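Local coordinates for protein arsenite methyltransferase (Chlamydomonas reinhardtii, PDB 5EVJ) that probably methylates trivalent arsenic with methyl groups taken from S-adenosylmethionine, yielding mono-, di- and trimethylated arsenicals, at residues V67-F71 and S94-Y99; C74-P79 and H196-V200; G81-L85 and L104-S110. The protein carries 15 engineered substitutions. All blocks are in the same frame, centred on the assembly; numbering follows the deposited sequence.

Contact 1: residues V67-F71 and S94-Y99; sequences VKEKF and SGRDAY. Engineered in segment 94-99: Ala98 (natural residue Cys).
The hydroxyl of Ser94 donates to the carbonyl of Val67, with OG 2.6 Å from Val67 O. The donor lies in the carbonyl plane, at a C=O...donor angle of 152°. Around this buried bond two aromatic rings close the interface. Phe71 lies beneath the side chain of Arg96, whose CB sits over one face of the ring, 3.7 Å from its centroid. The arginine chain then folds back past the ring, being bent at both chi2 and chi3, so that Phe71 CD2, at the rim of the ring, stands over the centre of one guanidinium face, Arg96 CZ to Phe71 CD2 3.4 Å. The two planes are 55° apart, so the pair meets obliquely and is not a parallel stack. Farther along the same ring, Phe71 CZ lies 3.5 Å from Asp97 OD2. Elsewhere in the interface, Val67 CG1 stands almost squarely over the face of the Tyr99 ring, 4.1 Å from the ring centroid. CG1 is carried there by lying anti to the backbone N (chi1 164°), while CG2 touches Tyr99 CE2.

A second shell fixes these groups. Arg96 NH1 bridges to Asp97 OD1 at 3.1 Å and also reaches Gly75 O; Asp97 OD2 takes a hydrogen bond from Asn169 ND2, and Tyr99 OH is tied to Ala124 O. Gly95, the N-cap of helix 96-104, has a positive phi, and a CB there would crowd Tyr99.

This glycine-rich turn between strand 86-90 and helix 96-104 is consistent with the S-adenosylmethionine-binding loop of Rossmann-like methyltransferases. The contact fastens the end of helix 65-69 to that turn with a single short polar bond inside aromatic and aliphatic packing, while the arginine and aspartate charges probably offset each other in part and help hold their side chains in place.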
ATOM      1  N   VAL A  67      21.437   0.957  -5.375  1.00 41.61           N
ATOM      2  CA  VAL A  67      20.059   0.536  -5.467  1.00 42.37           C
ATOM      3  C   VAL A  67      19.113   1.666  -4.992  1.00 43.90           C
ATOM      4  O   VAL A  67      18.049   1.906  -5.634  1.00 40.72           O
ATOM      5  CB  VAL A  67      19.826  -0.797  -4.729  1.00 40.72           C
ATOM      6  CG1 VAL A  67      18.347  -0.992  -4.505  1.00 39.26           C
ATOM      7  CG2 VAL A  67      20.375  -1.953  -5.565  1.00 41.69           C
ATOM      8  N   LYS A  68      19.528   2.349  -3.911  1.00 38.26           N
ATOM      9  CA  LYS A  68      18.865   3.566  -3.374  1.00 48.50           C
ATOM     10  C   LYS A  68      19.034   4.833  -4.232  1.00 56.34           C
ATOM     11  O   LYS A  68      18.040   5.458  -4.642  1.00 56.13           O
ATOM     12  CB  LYS A  68      19.401   3.937  -1.998  1.00 40.11           C
ATOM     13  CG  LYS A  68      18.902   3.094  -0.843  1.00 40.83           C
ATOM     14  CD  LYS A  68      19.511   3.565   0.497  1.00 39.38           C
ATOM     15  CE  LYS A  68      20.970   3.125   0.670  1.00 38.83           C
ATOM     16  NZ  LYS A  68      21.414   3.536   2.023  1.00 42.71           N
ATOM     17  N   GLU A  69      20.278   5.249  -4.467  1.00 59.19           N
ATOM     18  CA  GLU A  69      20.492   6.473  -5.248  1.00 66.64           C
ATOM     19  C   GLU A  69      19.667   6.530  -6.536  1.00 64.07           C
ATOM     20  O   GLU A  69      19.308   7.610  -6.997  1.00 59.19           O
ATOM     21  CB  GLU A  69      21.952   6.644  -5.594  1.00 75.59           C
ATOM     22  CG  GLU A  69      22.749   7.356  -4.519  1.00 85.70           C
ATOM     23  CD  GLU A  69      24.229   7.377  -4.851  1.00 83.51           C
ATOM     24  OE1 GLU A  69      24.696   6.499  -5.623  1.00 71.71           O
ATOM     25  OE2 GLU A  69      24.920   8.275  -4.337  1.00 88.25           O
ATOM     26  N   LYS A  70      19.356   5.368  -7.105  1.00 59.76           N
ATOM     27  CA  LYS A  70      18.628   5.316  -8.378  1.00 62.25           C
ATOM     28  C   LYS A  70      17.106   5.117  -8.233  1.00 58.50           C
ATOM     29  O   LYS A  70      16.460   4.632  -9.141  1.00 57.43           O
ATOM     30  CB  LYS A  70      19.245   4.252  -9.327  1.00 60.76           C
ATOM     31  CG  LYS A  70      20.710   4.507  -9.688  1.00 56.71           C
ATOM     32  CD  LYS A  70      21.172   3.755 -10.922  1.00 59.82           C
ATOM     33  CE  LYS A  70      22.649   4.037 -11.205  1.00 60.11           C
ATOM     34  NZ  LYS A  70      23.207   3.111 -12.228  1.00 63.66           N
ATOM     35  N   PHE A  71      16.515   5.501  -7.105  1.00 66.26           N
ATOM     36  CA  PHE A  71      15.135   5.084  -6.884  1.00 60.13           C
ATOM     37  C   PHE A  71      14.020   6.108  -7.150  1.00 62.60           C
ATOM     38  O   PHE A  71      13.157   5.852  -8.003  1.00 66.47           O
ATOM     39  CB  PHE A  71      14.968   4.368  -5.555  1.00 50.72           C
ATOM     40  CG  PHE A  71      13.629   3.719  -5.401  1.00 50.43           C
ATOM     41  CD1 PHE A  71      13.251   2.668  -6.239  1.00 44.93           C
ATOM     42  CD2 PHE A  71      12.721   4.177  -4.429  1.00 47.89           C
ATOM     43  CE1 PHE A  71      11.992   2.084  -6.115  1.00 40.37           C
ATOM     44  CE2 PHE A  71      11.476   3.587  -4.298  1.00 44.26           C
ATOM     45  CZ  PHE A  71      11.121   2.531  -5.134  1.00 44.37           C
ATOM     46  N   SER A  94      14.909   0.435  -9.422  1.00 36.28           N
ATOM     47  CA  SER A  94      16.172  -0.117  -9.110  1.00 34.51           C
ATOM     48  C   SER A  94      16.174  -1.013  -7.862  1.00 35.35           C
ATOM     49  O   SER A  94      17.218  -1.617  -7.559  1.00 31.26           O
ATOM     50  CB  SER A  94      17.115   1.067  -8.853  1.00 35.47           C
ATOM     51  OG  SER A  94      16.633   1.874  -7.801  1.00 34.68           O
ATOM     52  N   GLY A  95      15.079  -0.996  -7.087  1.00 33.31           N
ATOM     53  CA  GLY A  95      14.753  -2.098  -6.152  1.00 30.01           C
ATOM     54  C   GLY A  95      14.729  -1.717  -4.667  1.00 33.14           C
ATOM     55  O   GLY A  95      14.517  -2.585  -3.812  1.00 36.78           O
ATOM     56  N   ARG A  96      14.921  -0.432  -4.351  1.00 33.49           N
ATOM     57  CA  ARG A  96      14.944   0.045  -2.955  1.00 38.12           C
ATOM     58  C   ARG A  96      13.818  -0.673  -2.160  1.00 36.03           C
ATOM     59  O   ARG A  96      14.094  -1.416  -1.225  1.00 32.90           O
ATOM     60  CB  ARG A  96      14.795   1.609  -2.932  1.00 45.15           C
ATOM     61  CG  ARG A  96      15.270   2.421  -1.695  1.00 43.22           C
ATOM     62  CD  ARG A  96      14.149   3.127  -0.942  1.00 46.03           C
ATOM     63  NE  ARG A  96      14.043   4.570  -1.187  1.00 61.28           N
ATOM     64  CZ  ARG A  96      12.906   5.276  -1.183  1.00 57.90           C
ATOM     65  NH1 ARG A  96      11.731   4.686  -0.981  1.00 48.28           N
ATOM     66  NH2 ARG A  96      12.942   6.583  -1.416  1.00 66.05           N
ATOM     67  N   ASP A  97      12.558  -0.507  -2.586  1.00 33.11           N
ATOM     68  CA  ASP A  97      11.408  -0.980  -1.775  1.00 36.67           C
ATOM     69  C   ASP A  97      11.368  -2.520  -1.754  1.00 31.23           C
ATOM     70  O   ASP A  97      11.018  -3.123  -0.746  1.00 29.12           O
ATOM     71  CB  ASP A  97      10.020  -0.356  -2.216  1.00 31.57           C
ATOM     72  CG  ASP A  97       9.908   1.173  -1.904  1.00 35.42           C
ATOM     73  OD1 ASP A  97      10.696   1.714  -1.070  1.00 34.49           O
ATOM     74  OD2 ASP A  97       9.015   1.847  -2.473  1.00 32.49           O
ATOM     75  N   ALA A  98      11.761  -3.140  -2.850  1.00 29.06           N
ATOM     76  CA  ALA A  98      11.782  -4.612  -2.888  1.00 30.71           C
ATOM     77  C   ALA A  98      12.879  -5.146  -1.968  1.00 32.46           C
ATOM     78  O   ALA A  98      12.706  -6.195  -1.318  1.00 31.25           O
ATOM     79  CB  ALA A  98      11.953  -5.100  -4.311  1.00 32.28           C
ATOM     80  N   TYR A  99      13.990  -4.396  -1.853  1.00 30.58           N
ATOM     81  CA  TYR A  99      15.090  -4.848  -0.996  1.00 27.44           C
ATOM     82  C   TYR A  99      14.673  -4.741   0.435  1.00 29.94           C
ATOM     83  O   TYR A  99      14.878  -5.643   1.225  1.00 36.25           O
ATOM     84  CB  TYR A  99      16.338  -4.002  -1.236  1.00 28.51           C
ATOM     85  CG  TYR A  99      17.210  -4.509  -2.391  1.00 30.99           C
ATOM     86  CD1 TYR A  99      16.644  -4.868  -3.619  1.00 30.18           C
ATOM     87  CD2 TYR A  99      18.604  -4.625  -2.264  1.00 30.70           C
ATOM     88  CE1 TYR A  99      17.418  -5.326  -4.690  1.00 29.87           C
ATOM     89  CE2 TYR A  99      19.396  -5.066  -3.362  1.00 31.36           C
ATOM     90  CZ  TYR A  99      18.791  -5.442  -4.547  1.00 28.93           C
ATOM     91  OH  TYR A  99      19.530  -5.887  -5.627  1.00 30.10           O
TER

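Contact 2: residues C74-P79 and H196-V200; sequences CGNPIP and HFSDV
Gly75, whose CA lies 4.1 Å from Ser198 OG, offers its carbonyl O to two donors outside the two segments, Asn169 ND2 of strand 163-169 and Arg96 NH1 of helix 96-104. A side chain here would run into that serine hydroxyl. The loop 74-79 runs nearly opposite in direction to strand 196-200 and covers it largely through side chains, those of His196 and Ser198 starting toward the loop.

The imidazole of His196 carries one end. Its CG is anti to the backbone N (chi1 -169°), which turns a ring face to Pro79; CG of the proline stands over that face, offset toward the rim and 3.9 Å from the ring centroid. His196 ND1 also makes a weak, bent hydrogen bond to Pro77 O, 3.5 Å long. Were His196 an alanine, the Pro79 ring would probably lose the flat surface it rests on and Pro77 O its weak donor. In the middle, Pro77 CB packs 4.0 Å from Ser198 OG.

At the far end Cys74 SG rests 3.8 Å from Asp199 CA and touches Val200 CG2. That sulfur forms a disulfide with Cys170, just past strand 163-169. The loop thus lies on strand 193-202 of the central sheet of the Rossmann-like methyltransferase domain, held by proline and imidazole surfaces with little polar help across the contact, and Cys74 presents no free thiol in this crystal.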
ATOM      1  N   CYS A  74       7.846   8.699  -3.289  1.00 59.82           N
ATOM      2  CA  CYS A  74       7.147   9.524  -2.292  1.00 61.83           C
ATOM      3  C   CYS A  74       6.802   8.766  -1.025  1.00 63.98           C
ATOM      4  O   CYS A  74       5.716   8.936  -0.468  1.00 63.12           O
ATOM      5  CB  CYS A  74       5.883  10.191  -2.877  1.00 57.27           C
ATOM      6  SG  CYS A  74       4.631   9.149  -3.696  1.00 56.90           S
ATOM      7  N   GLY A  75       7.723   7.941  -0.545  1.00 61.73           N
ATOM      8  CA  GLY A  75       7.403   7.204   0.650  1.00 56.90           C
ATOM      9  C   GLY A  75       8.161   5.932   0.888  1.00 61.55           C
ATOM     10  O   GLY A  75       9.179   5.653   0.239  1.00 64.93           O
ATOM     11  N   ASN A  76       7.655   5.177   1.858  1.00 64.72           N
ATOM     12  CA  ASN A  76       8.256   3.936   2.294  1.00 56.26           C
ATOM     13  C   ASN A  76       7.113   3.010   2.643  1.00 52.54           C
ATOM     14  O   ASN A  76       6.956   2.654   3.819  1.00 60.55           O
ATOM     15  CB  ASN A  76       9.160   4.175   3.509  1.00 61.62           C
ATOM     16  CG  ASN A  76      10.554   4.670   3.116  1.00 68.12           C
ATOM     17  OD1 ASN A  76      11.275   4.022   2.347  1.00 62.57           O
ATOM     18  ND2 ASN A  76      10.945   5.807   3.656  1.00 60.49           N
ATOM     19  N   PRO A  77       6.335   2.606   1.619  1.00 37.28           N
ATOM     20  CA  PRO A  77       5.131   1.821   1.704  1.00 34.80           C
ATOM     21  C   PRO A  77       5.334   0.308   1.972  1.00 32.36           C
ATOM     22  O   PRO A  77       4.629  -0.473   1.378  1.00 34.63           O
ATOM     23  CB  PRO A  77       4.562   1.938   0.278  1.00 28.38           C
ATOM     24  CG  PRO A  77       5.785   1.831  -0.573  1.00 32.48           C
ATOM     25  CD  PRO A  77       6.803   2.673   0.215  1.00 37.19           C
ATOM     26  N   ILE A  78       6.227  -0.117   2.854  1.00 31.31           N
ATOM     27  CA  ILE A  78       6.230  -1.546   3.263  1.00 30.27           C
ATOM     28  C   ILE A  78       5.504  -1.628   4.599  1.00 29.84           C
ATOM     29  O   ILE A  78       5.912  -0.959   5.510  1.00 30.78           O
ATOM     30  CB  ILE A  78       7.668  -2.149   3.447  1.00 31.06           C
ATOM     31  CG1 ILE A  78       8.489  -2.104   2.136  1.00 31.03           C
ATOM     32  CG2 ILE A  78       7.595  -3.601   3.937  1.00 28.04           C
ATOM     33  CD1 ILE A  78       9.207  -0.772   1.899  1.00 30.96           C
ATOM     34  N   PRO A  79       4.433  -2.443   4.712  1.00 26.63           N
ATOM     35  CA  PRO A  79       3.683  -2.484   5.945  1.00 26.52           C
ATOM     36  C   PRO A  79       4.404  -3.332   6.941  1.00 28.96           C
ATOM     37  O   PRO A  79       5.127  -4.243   6.531  1.00 27.62           O
ATOM     38  CB  PRO A  79       2.383  -3.220   5.591  1.00 23.76           C
ATOM     39  CG  PRO A  79       2.510  -3.670   4.198  1.00 26.55           C
ATOM     40  CD  PRO A  79       3.762  -3.120   3.598  1.00 25.82           C
ATOM     41  N   HIS A 196      -1.150  -1.996  -0.488  1.00 19.07           N
ATOM     42  CA  HIS A 196      -0.657  -1.031   0.445  1.00 19.41           C
ATOM     43  C   HIS A 196       0.350  -0.180  -0.351  1.00 23.17           C
ATOM     44  O   HIS A 196       1.425  -0.650  -0.705  1.00 26.54           O
ATOM     45  CB  HIS A 196       0.048  -1.732   1.556  1.00 17.22           C
ATOM     46  CG  HIS A 196       0.381  -0.881   2.728  1.00 20.61           C
ATOM     47  ND1 HIS A 196       1.471  -0.025   2.747  1.00 24.12           N
ATOM     48  CD2 HIS A 196      -0.137  -0.848   3.978  1.00 20.19           C
ATOM     49  CE1 HIS A 196       1.577   0.535   3.936  1.00 20.30           C
ATOM     50  NE2 HIS A 196       0.584   0.095   4.681  1.00 21.91           N
ATOM     51  N   PHE A 197       0.046   1.084  -0.578  1.00 22.71           N
ATOM     52  CA  PHE A 197       0.843   1.873  -1.530  1.00 24.74           C
ATOM     53  C   PHE A 197       0.732   3.382  -1.283  1.00 26.18           C
ATOM     54  O   PHE A 197      -0.237   3.852  -0.658  1.00 26.69           O
ATOM     55  CB  PHE A 197       0.405   1.494  -2.945  1.00 23.64           C
ATOM     56  CG  PHE A 197      -0.843   2.140  -3.402  1.00 20.85           C
ATOM     57  CD1 PHE A 197      -2.079   1.776  -2.890  1.00 21.11           C
ATOM     58  CD2 PHE A 197      -0.780   3.092  -4.419  1.00 21.31           C
ATOM     59  CE1 PHE A 197      -3.270   2.364  -3.361  1.00 18.54           C
ATOM     60  CE2 PHE A 197      -1.911   3.670  -4.921  1.00 18.57           C
ATOM     61  CZ  PHE A 197      -3.170   3.327  -4.371  1.00 22.84           C
ATOM     62  N   SER A 198       1.742   4.121  -1.702  1.00 25.99           N
ATOM     63  CA  SER A 198       1.741   5.549  -1.526  1.00 30.45           C
ATOM     64  C   SER A 198       1.742   6.200  -2.889  1.00 30.88           C
ATOM     65  O   SER A 198       2.286   5.655  -3.863  1.00 32.01           O
ATOM     66  CB  SER A 198       2.950   6.015  -0.685  1.00 34.42           C
ATOM     67  OG  SER A 198       4.159   5.597  -1.313  1.00 41.58           O
ATOM     68  N   ASP A 199       1.075   7.335  -2.976  1.00 26.66           N
ATOM     69  CA  ASP A 199       1.040   8.042  -4.230  1.00 28.50           C
ATOM     70  C   ASP A 199       0.614   9.469  -3.940  1.00 26.32           C
ATOM     71  O   ASP A 199       0.340   9.854  -2.777  1.00 25.72           O
ATOM     72  CB  ASP A 199       0.125   7.339  -5.252  1.00 30.83           C
ATOM     73  CG  ASP A 199       0.605   7.531  -6.724  1.00 34.37           C
ATOM     74  OD1 ASP A 199       1.224   8.567  -7.009  1.00 32.04           O
ATOM     75  OD2 ASP A 199       0.378   6.659  -7.617  1.00 36.87           O
ATOM     76  N   VAL A 200       0.575  10.275  -4.975  1.00 27.05           N
ATOM     77  CA  VAL A 200       0.213  11.674  -4.769  1.00 32.61           C
ATOM     78  C   VAL A 200      -1.229  11.937  -5.207  1.00 29.44           C
ATOM     79  O   VAL A 200      -1.662  11.497  -6.258  1.00 25.27           O
ATOM     80  CB  VAL A 200       1.193  12.592  -5.492  1.00 38.31           C
ATOM     81  CG1 VAL A 200       0.692  14.028  -5.416  1.00 42.06           C
ATOM     82  CG2 VAL A 200       2.561  12.485  -4.838  1.00 34.42           C
TER

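Contact 3: residues G81-L85 and L104-S110; sequences GIEGL and LVGEKGS
Ile82 and Val105 meet obliquely, the isoleucine branch leaning on a single methyl of the valine. Ile82 CG1 lies between its own backbone N and carbonyl carbon (chi1 66°), which carries the chain toward Val105, just past the end of helix 96-104; CG1 and CD1 then both touch Val105 CG1, the former at 3.7 Å. The same methyl approaches Ile82 O at 3.4 Å, so it is wedged between the isoleucine side chain and its carbonyl. Ile82 CD1 reaches on to Leu104 CB, 4.4 Å away.

Backbone bonds join the two loops around this contact. Gly84 N donates to Val105 O at 2.7 Å, nearly straight but tilted 29° from the carbonyl plane, and Ser110 N donates to Leu85 O at 3.0 Å. A water bridges the opposite end, accepting from Ile82 N and donating to Leu104 O. Between these ties run two beta turns, type II from Ile82 to Leu85 and type I from Gly106 to Gly109. They pass so close that Gly109 CA comes 3.3 Å from Leu85 O, and a CB on this glycine would clash with both that oxygen and Val105.

Outward from here, Ile82 also rests on Leu165 of strand 163-169 and Val105 on Val87. The two turns lead directly into the parallel neighbours 86-90 and 110-115, paired by backbone bonds between Ser110 and Val87, so the contact lies where the beta-alpha-beta crossover through helix 96-104 returns to the sheet.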
ATOM      1  N   GLY A  81       4.252  -6.278   9.914  1.00 26.12           N
ATOM      2  CA  GLY A  81       3.433  -7.515   9.989  1.00 24.27           C
ATOM      3  C   GLY A  81       3.473  -8.547   8.869  1.00 26.56           C
ATOM      4  O   GLY A  81       2.556  -9.429   8.799  1.00 28.29           O
ATOM      5  N   ILE A  82       4.514  -8.500   8.035  1.00 21.76           N
ATOM      6  CA  ILE A  82       4.542  -9.303   6.796  1.00 27.13           C
ATOM      7  C   ILE A  82       5.565 -10.457   6.808  1.00 26.45           C
ATOM      8  O   ILE A  82       5.941 -10.957   5.787  1.00 27.25           O
ATOM      9  CB  ILE A  82       4.810  -8.419   5.506  1.00 24.77           C
ATOM     10  CG1 ILE A  82       6.191  -7.802   5.520  1.00 20.85           C
ATOM     11  CG2 ILE A  82       3.763  -7.315   5.347  1.00 24.77           C
ATOM     12  CD1 ILE A  82       6.433  -6.849   4.333  1.00 22.15           C
ATOM     13  N   GLU A  83       6.008 -10.888   7.962  1.00 30.73           N
ATOM     14  CA  GLU A  83       6.923 -12.016   7.991  1.00 34.98           C
ATOM     15  C   GLU A  83       6.351 -13.216   7.225  1.00 28.29           C
ATOM     16  O   GLU A  83       5.213 -13.582   7.453  1.00 22.98           O
ATOM     17  CB  GLU A  83       7.249 -12.424   9.437  1.00 39.85           C
ATOM     18  CG  GLU A  83       7.981 -13.768   9.477  1.00 56.99           C
ATOM     19  CD  GLU A  83       9.176 -13.797  10.440  1.00 69.89           C
ATOM     20  OE1 GLU A  83       9.044 -14.450  11.513  1.00 56.60           O
ATOM     21  OE2 GLU A  83      10.236 -13.173  10.123  1.00 71.50           O
ATOM     22  N   GLY A  84       7.150 -13.821   6.334  1.00 23.85           N
ATOM     23  CA  GLY A  84       6.743 -15.063   5.713  1.00 19.43           C
ATOM     24  C   GLY A  84       5.765 -14.934   4.584  1.00 20.86           C
ATOM     25  O   GLY A  84       5.397 -15.958   3.976  1.00 24.70           O
ATOM     26  N   LEU A  85       5.387 -13.711   4.228  1.00 20.56           N
ATOM     27  CA  LEU A  85       4.403 -13.508   3.150  1.00 22.57           C
ATOM     28  C   LEU A  85       4.995 -13.326   1.729  1.00 22.13           C
ATOM     29  O   LEU A  85       6.191 -13.114   1.542  1.00 20.22           O
ATOM     30  CB  LEU A  85       3.517 -12.278   3.499  1.00 20.13           C
ATOM     31  CG  LEU A  85       2.760 -12.453   4.820  1.00 25.12           C
ATOM     32  CD1 LEU A  85       1.849 -11.258   5.145  1.00 18.77           C
ATOM     33  CD2 LEU A  85       2.048 -13.828   4.999  1.00 19.15           C
ATOM     34  N   LEU A 104      12.167  -7.598   5.296  1.00 29.02           N
ATOM     35  CA  LEU A 104      11.139  -7.618   6.354  1.00 27.03           C
ATOM     36  C   LEU A 104      10.244  -8.802   6.271  1.00 24.95           C
ATOM     37  O   LEU A 104       9.563  -9.107   7.265  1.00 22.98           O
ATOM     38  CB  LEU A 104      10.300  -6.294   6.394  1.00 30.18           C
ATOM     39  CG  LEU A 104      11.077  -5.066   6.895  1.00 32.31           C
ATOM     40  CD1 LEU A 104      10.137  -3.885   6.944  1.00 37.53           C
ATOM     41  CD2 LEU A 104      11.654  -5.331   8.275  1.00 31.27           C
ATOM     42  N   VAL A 105      10.163  -9.444   5.097  1.00 23.86           N
ATOM     43  CA  VAL A 105       9.418 -10.713   5.071  1.00 25.66           C
ATOM     44  C   VAL A 105      10.197 -11.918   5.568  1.00 27.86           C
ATOM     45  O   VAL A 105       9.628 -13.065   5.611  1.00 26.17           O
ATOM     46  CB  VAL A 105       8.868 -11.106   3.680  1.00 23.29           C
ATOM     47  CG1 VAL A 105       7.951  -9.990   3.185  1.00 24.47           C
ATOM     48  CG2 VAL A 105      10.007 -11.370   2.701  1.00 19.61           C
ATOM     49  N   GLY A 106      11.480 -11.712   5.904  1.00 25.39           N
ATOM     50  CA  GLY A 106      12.269 -12.904   6.294  1.00 28.32           C
ATOM     51  C   GLY A 106      12.628 -13.875   5.163  1.00 29.95           C
ATOM     52  O   GLY A 106      12.203 -13.750   3.979  1.00 30.01           O
ATOM     53  N   GLU A 107      13.410 -14.867   5.532  1.00 33.00           N
ATOM     54  CA  GLU A 107      13.959 -15.815   4.562  1.00 35.49           C
ATOM     55  C   GLU A 107      12.892 -16.674   3.936  1.00 30.00           C
ATOM     56  O   GLU A 107      13.010 -17.086   2.814  1.00 27.46           O
ATOM     57  CB  GLU A 107      14.997 -16.680   5.257  1.00 40.09           C
ATOM     58  CG  GLU A 107      15.776 -17.568   4.300  1.00 47.99           C
ATOM     59  CD  GLU A 107      17.124 -17.997   4.872  1.00 47.07           C
ATOM     60  OE1 GLU A 107      17.302 -17.898   6.101  1.00 47.67           O
ATOM     61  OE2 GLU A 107      17.989 -18.421   4.079  1.00 45.82           O
ATOM     62  N   LYS A 108      11.794 -16.859   4.635  1.00 31.58           N
ATOM     63  CA  LYS A 108      10.743 -17.719   4.122  1.00 33.81           C
ATOM     64  C   LYS A 108       9.715 -16.953   3.285  1.00 30.94           C
ATOM     65  O   LYS A 108       8.931 -17.551   2.581  1.00 26.22           O
ATOM     66  CB  LYS A 108      10.084 -18.488   5.263  1.00 34.10           C
ATOM     67  CG  LYS A 108      10.812 -19.796   5.589  1.00 42.02           C
ATOM     68  CD  LYS A 108      10.371 -20.415   6.932  1.00 45.84           C
ATOM     69  CE  LYS A 108      11.118 -21.718   7.211  1.00 44.82           C
ATOM     70  NZ  LYS A 108      10.447 -22.567   8.238  1.00 42.52           N
ATOM     71  N   GLY A 109       9.739 -15.623   3.341  1.00 30.06           N
ATOM     72  CA  GLY A 109       8.800 -14.847   2.551  1.00 26.73           C
ATOM     73  C   GLY A 109       9.463 -14.600   1.201  1.00 30.03           C
ATOM     74  O   GLY A 109      10.643 -14.979   1.013  1.00 27.72           O
ATOM     75  N   SER A 110       8.744 -13.966   0.264  1.00 25.65           N
ATOM     76  CA  SER A 110       9.381 -13.583  -1.011  1.00 25.03           C
ATOM     77  C   SER A 110       8.781 -12.357  -1.642  1.00 24.06           C
ATOM     78  O   SER A 110       7.675 -11.920  -1.266  1.00 23.91           O
ATOM     79  CB  SER A 110       9.317 -14.730  -2.007  1.00 24.90           C
ATOM     80  OG  SER A 110       8.004 -15.207  -2.039  1.00 25.18           O
TER
HETATM   81  O   HOH W   1       7.326  -7.683   8.660  1.00 28.60           O

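Helix 96-104 connects all three sites: contact 1 uses its beginning, contact 3 its end, and the loop of contact 2 packs along it through Asn76, Pro77 and Ile78. Contacts 1 and 2 are buried, and they touch where Arg96 and Asp97 meet residues 75-78; the centre of contact 2 is about 6 Å from the centre of the chain, against about 17 and 16 Å for the centres of contacts 1 and 3. Contact 3 is only partly buried and touches contact 2 where Ile78 meets Leu104. The chemistry shifts accordingly, from rings, a guanidinium and one hydroxyl bond in contact 1, through proline, imidazole and sulfur in contact 2, to backbone bonds and a bridging water in contact 3.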